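Local coordinates for protein Pro-metalloprotease PrtV (Vibrio cholerae, PDB 4L9D) that is a secreted metalloprotease, probably cytotoxic to host cells, whose first PKD domain binds calcium and regulates interdomain flexibility, at residues A[6-14]-A[64-74]. Numbering follows the deposited sequence.
Sequences IAPVARFEL and VTLTVTDDKGD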
loop_
_atom_site.group_PDB
_atom_site.type_symbol
_atom_site.label_atom_id
_atom_site.label_comp_id
_atom_site.label_asym_id
_atom_site.label_seq_id
_atom_site.Cartn_x
_atom_site.Cartn_y
_atom_site.Cartn_z
ATOM N N ILE A 6 9.198 -2.440 -15.032
ATOM C CA ILE A 6 8.630 -1.680 -16.175
ATOM C C ILE A 6 7.081 -1.424 -16.113
ATOM O O ILE A 6 6.698 -0.248 -16.256
ATOM C CB ILE A 6 9.064 -2.221 -17.592
ATOM C CG1 ILE A 6 9.426 -3.721 -17.558
ATOM C CG2 ILE A 6 10.178 -1.340 -18.178
ATOM C CD1 ILE A 6 10.441 -4.227 -18.589
ATOM N N ALA A 7 6.150 -2.436 -16.121
ATOM C CA ALA A 7 4.686 -2.159 -16.167
ATOM C C ALA A 7 3.981 -3.378 -15.696
ATOM O O ALA A 7 4.326 -4.536 -16.072
ATOM C CB ALA A 7 4.312 -1.882 -17.726
ATOM N N PRO A 8 3.004 -3.211 -14.816
ATOM C CA PRO A 8 2.645 -1.976 -14.138
ATOM C C PRO A 8 3.729 -1.516 -13.135
ATOM O O PRO A 8 4.703 -2.231 -12.893
ATOM C CB PRO A 8 1.350 -2.367 -13.419
ATOM C CG PRO A 8 1.542 -3.779 -13.079
ATOM C CD PRO A 8 2.240 -4.357 -14.274
ATOM N N VAL A 9 3.523 -0.339 -12.584
ATOM C CA VAL A 9 4.396 0.212 -11.534
ATOM C C VAL A 9 3.537 0.511 -10.322
ATOM O O VAL A 9 2.684 1.416 -10.365
ATOM C CB VAL A 9 5.154 1.471 -11.996
ATOM C CG1 VAL A 9 6.045 1.940 -10.856
ATOM C CG2 VAL A 9 6.000 1.178 -13.228
ATOM N N ALA A 10 3.773 -0.213 -9.237
ATOM C CA ALA A 10 3.123 0.038 -7.951
ATOM C C ALA A 10 3.773 1.248 -7.282
ATOM O O ALA A 10 5.002 1.343 -7.228
ATOM C CB ALA A 10 3.261 -1.174 -7.027
ATOM N N ARG A 11 2.933 2.121 -6.721
ATOM C CA ARG A 11 3.468 3.304 -6.021
ATOM C C ARG A 11 2.377 3.907 -5.186
ATOM O O ARG A 11 1.189 3.859 -5.560
ATOM C CB ARG A 11 3.993 4.326 -7.070
ATOM C CG ARG A 11 4.886 5.387 -6.453
ATOM C CD ARG A 11 5.458 6.339 -7.534
ATOM N NE ARG A 11 4.372 6.995 -8.218
ATOM C CZ ARG A 11 4.542 8.018 -9.079
ATOM N NH1 ARG A 11 5.744 8.568 -9.258
ATOM N NH2 ARG A 11 3.498 8.499 -9.689
ATOM N N PHE A 12 2.754 4.474 -4.044
ATOM C CA PHE A 12 1.773 5.109 -3.159
ATOM C C PHE A 12 2.517 6.154 -2.295
ATOM O O PHE A 12 3.734 6.129 -2.198
ATOM C CB PHE A 12 1.029 4.097 -2.284
ATOM C CG PHE A 12 1.940 3.274 -1.399
ATOM C CD1 PHE A 12 2.452 3.774 -0.240
ATOM C CD2 PHE A 12 2.223 1.949 -1.695
ATOM C CE1 PHE A 12 3.273 2.998 0.548
ATOM C CE2 PHE A 12 3.055 1.191 -0.906
ATOM C CZ PHE A 12 3.567 1.709 0.260
ATOM N N GLU A 13 1.710 6.990 -1.659
ATOM C CA GLU A 13 2.230 7.867 -0.604
ATOM C C GLU A 13 1.332 7.720 0.634
ATOM O O GLU A 13 0.106 7.488 0.495
ATOM C CB GLU A 13 2.266 9.331 -1.054
ATOM C CG GLU A 13 3.131 9.509 -2.272
ATOM C CD GLU A 13 3.396 10.932 -2.730
ATOM O OE1 GLU A 13 3.025 11.882 -2.007
ATOM O OE2 GLU A 13 4.041 11.095 -3.818
ATOM N N LEU A 14 1.886 7.858 1.813
ATOM C CA LEU A 14 1.175 7.648 3.075
ATOM C C LEU A 14 1.195 8.925 3.915
ATOM O O LEU A 14 2.174 9.653 3.950
ATOM C CB LEU A 14 1.830 6.561 3.865
ATOM C CG LEU A 14 1.939 5.210 3.188
ATOM C CD1 LEU A 14 2.603 4.167 4.119
ATOM C CD2 LEU A 14 0.607 4.699 2.680
ATOM N N VAL A 64 4.845 -1.283 4.898
ATOM C CA VAL A 64 3.609 -1.263 4.098
ATOM C C VAL A 64 3.969 -1.630 2.678
ATOM O O VAL A 64 4.834 -0.993 2.045
ATOM C CB VAL A 64 2.984 0.125 4.126
ATOM C CG1 VAL A 64 1.761 0.167 3.277
ATOM C CG2 VAL A 64 2.619 0.493 5.546
ATOM N N THR A 65 3.327 -2.668 2.152
ATOM C CA THR A 65 3.576 -3.196 0.842
ATOM C C THR A 65 2.309 -3.121 0.001
ATOM O O THR A 65 1.221 -3.487 0.485
ATOM C CB THR A 65 4.078 -4.673 1.002
ATOM O OG1 THR A 65 5.223 -4.694 1.877
ATOM C CG2 THR A 65 4.454 -5.248 -0.309
ATOM N N LEU A 66 2.441 -2.689 -1.235
ATOM C CA LEU A 66 1.349 -2.683 -2.211
ATOM C C LEU A 66 1.751 -3.472 -3.427
ATOM O O LEU A 66 2.788 -3.174 -4.039
ATOM C CB LEU A 66 1.006 -1.255 -2.652
ATOM C CG LEU A 66 -0.003 -1.159 -3.823
ATOM C CD1 LEU A 66 -1.369 -1.748 -3.458
ATOM C CD2 LEU A 66 -0.141 0.261 -4.292
ATOM N N THR A 67 0.904 -4.412 -3.825
ATOM C CA THR A 67 1.004 -5.086 -5.103
ATOM C C THR A 67 -0.153 -4.652 -5.971
ATOM O O THR A 67 -1.307 -4.649 -5.506
ATOM C CB THR A 67 0.970 -6.631 -4.877
ATOM O OG1 THR A 67 2.130 -7.043 -4.162
ATOM C CG2 THR A 67 0.942 -7.402 -6.202
ATOM N N VAL A 68 0.161 -4.276 -7.206
ATOM C CA VAL A 68 -0.864 -3.973 -8.196
ATOM C C VAL A 68 -0.786 -5.033 -9.301
ATOM O O VAL A 68 0.300 -5.530 -9.603
ATOM C CB VAL A 68 -0.698 -2.577 -8.770
ATOM C CG1 VAL A 68 -0.671 -1.524 -7.644
ATOM C CG2 VAL A 68 0.536 -2.401 -9.676
ATOM N N THR A 69 -1.946 -5.354 -9.887
ATOM C CA THR A 69 -2.042 -6.315 -10.956
ATOM C C THR A 69 -2.882 -5.748 -12.064
ATOM O O THR A 69 -3.917 -5.091 -11.796
ATOM C CB THR A 69 -2.629 -7.661 -10.453
ATOM O OG1 THR A 69 -1.815 -8.130 -9.360
ATOM C CG2 THR A 69 -2.655 -8.717 -11.513
ATOM N N ASP A 70 -2.470 -5.950 -13.306
ATOM C CA ASP A 70 -3.118 -5.354 -14.452
ATOM C C ASP A 70 -3.956 -6.348 -15.268
ATOM O O ASP A 70 -4.123 -7.539 -14.930
ATOM C CB ASP A 70 -2.150 -4.528 -15.273
ATOM C CG ASP A 70 -1.218 -5.335 -16.188
ATOM O OD1 ASP A 70 -1.320 -6.587 -16.214
ATOM O OD2 ASP A 70 -0.367 -4.659 -16.829
ATOM N N ASP A 71 -4.618 -5.797 -16.277
ATOM C CA ASP A 71 -5.498 -6.548 -17.175
ATOM C C ASP A 71 -4.874 -7.729 -17.906
ATOM O O ASP A 71 -5.632 -8.614 -18.304
ATOM C CB ASP A 71 -6.088 -5.644 -18.274
ATOM C CG ASP A 71 -5.047 -5.072 -19.184
ATOM O OD1 ASP A 71 -4.175 -4.308 -18.728
ATOM O OD2 ASP A 71 -5.140 -5.382 -20.367
ATOM N N LYS A 72 -3.557 -7.723 -18.070
ATOM C CA LYS A 72 -2.832 -8.802 -18.667
ATOM C C LYS A 72 -2.232 -9.776 -17.659
ATOM O O LYS A 72 -1.519 -10.727 -18.050
ATOM C CB LYS A 72 -1.790 -8.351 -19.661
ATOM C CG LYS A 72 -0.915 -7.303 -19.307
ATOM C CD LYS A 72 0.101 -6.993 -20.382
ATOM C CE LYS A 72 0.978 -5.858 -20.000
ATOM N NZ LYS A 72 1.463 -5.634 -18.634
ATOM N N GLY A 73 -2.524 -9.592 -16.381
ATOM C CA GLY A 73 -2.062 -10.523 -15.364
ATOM C C GLY A 73 -0.665 -10.261 -14.814
ATOM O O GLY A 73 -0.111 -11.136 -14.192
ATOM N N ASP A 74 -0.097 -9.091 -15.112
ATOM C CA ASP A 74 1.232 -8.739 -14.596
ATOM C C ASP A 74 1.131 -7.949 -13.319
ATOM O O ASP A 74 0.218 -7.103 -13.203
ATOM C CB ASP A 74 2.036 -8.007 -15.668
ATOM C CG ASP A 74 2.279 -8.840 -16.889
ATOM O OD1 ASP A 74 2.425 -10.095 -16.775
ATOM O OD2 ASP A 74 2.366 -8.293 -17.977
#
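Pro-8, Phe-12 and Leu-66 bury the most surface where segment 6-14 runs roughly antiparallel over strand 64-70, side chains from both filling the space between. The Phe-12 ring and the Leu-66 side chain lie alongside each other, pointing in opposite senses, with Phe-12 CD2 3.6 Å from Leu-66 CB. With chi1 at 59°, Phe-12 CG sits between the backbone N and the carbonyl carbon, and the ring reaches across to strand 64-70; Val-64 O lies 3.5 Å from Phe-12 CZ, at the ring edge and near its plane. A flat aromatic suits this slot, and Trp-39 and His-78 pack against it too. Further along, Ala-10 is small enough for its CB to approach Leu-66 O, and Val-68 CG2 lies 3.8 Å from Pro-8 CG. Pro-8 follows a cis peptide bond, and its compact ring lies against Asp-70 and Asp-74, with Pro-8 CD 3.6 Å from Asp-74 O. Ile-6, Asp-31, Asp-70 and Asp-74 bind calcium in this domain; in this calcium-free crystal Lys-72 NZ instead bridges Asp-70 OD2 (2.7 Å, syn lone pair) and Asp-74 OD2 (2.9 Å), probably offsetting the cluster's negative charge. Such sheet-to-sheet packing typifies a PKD beta sandwich, here with the calcium site at one end.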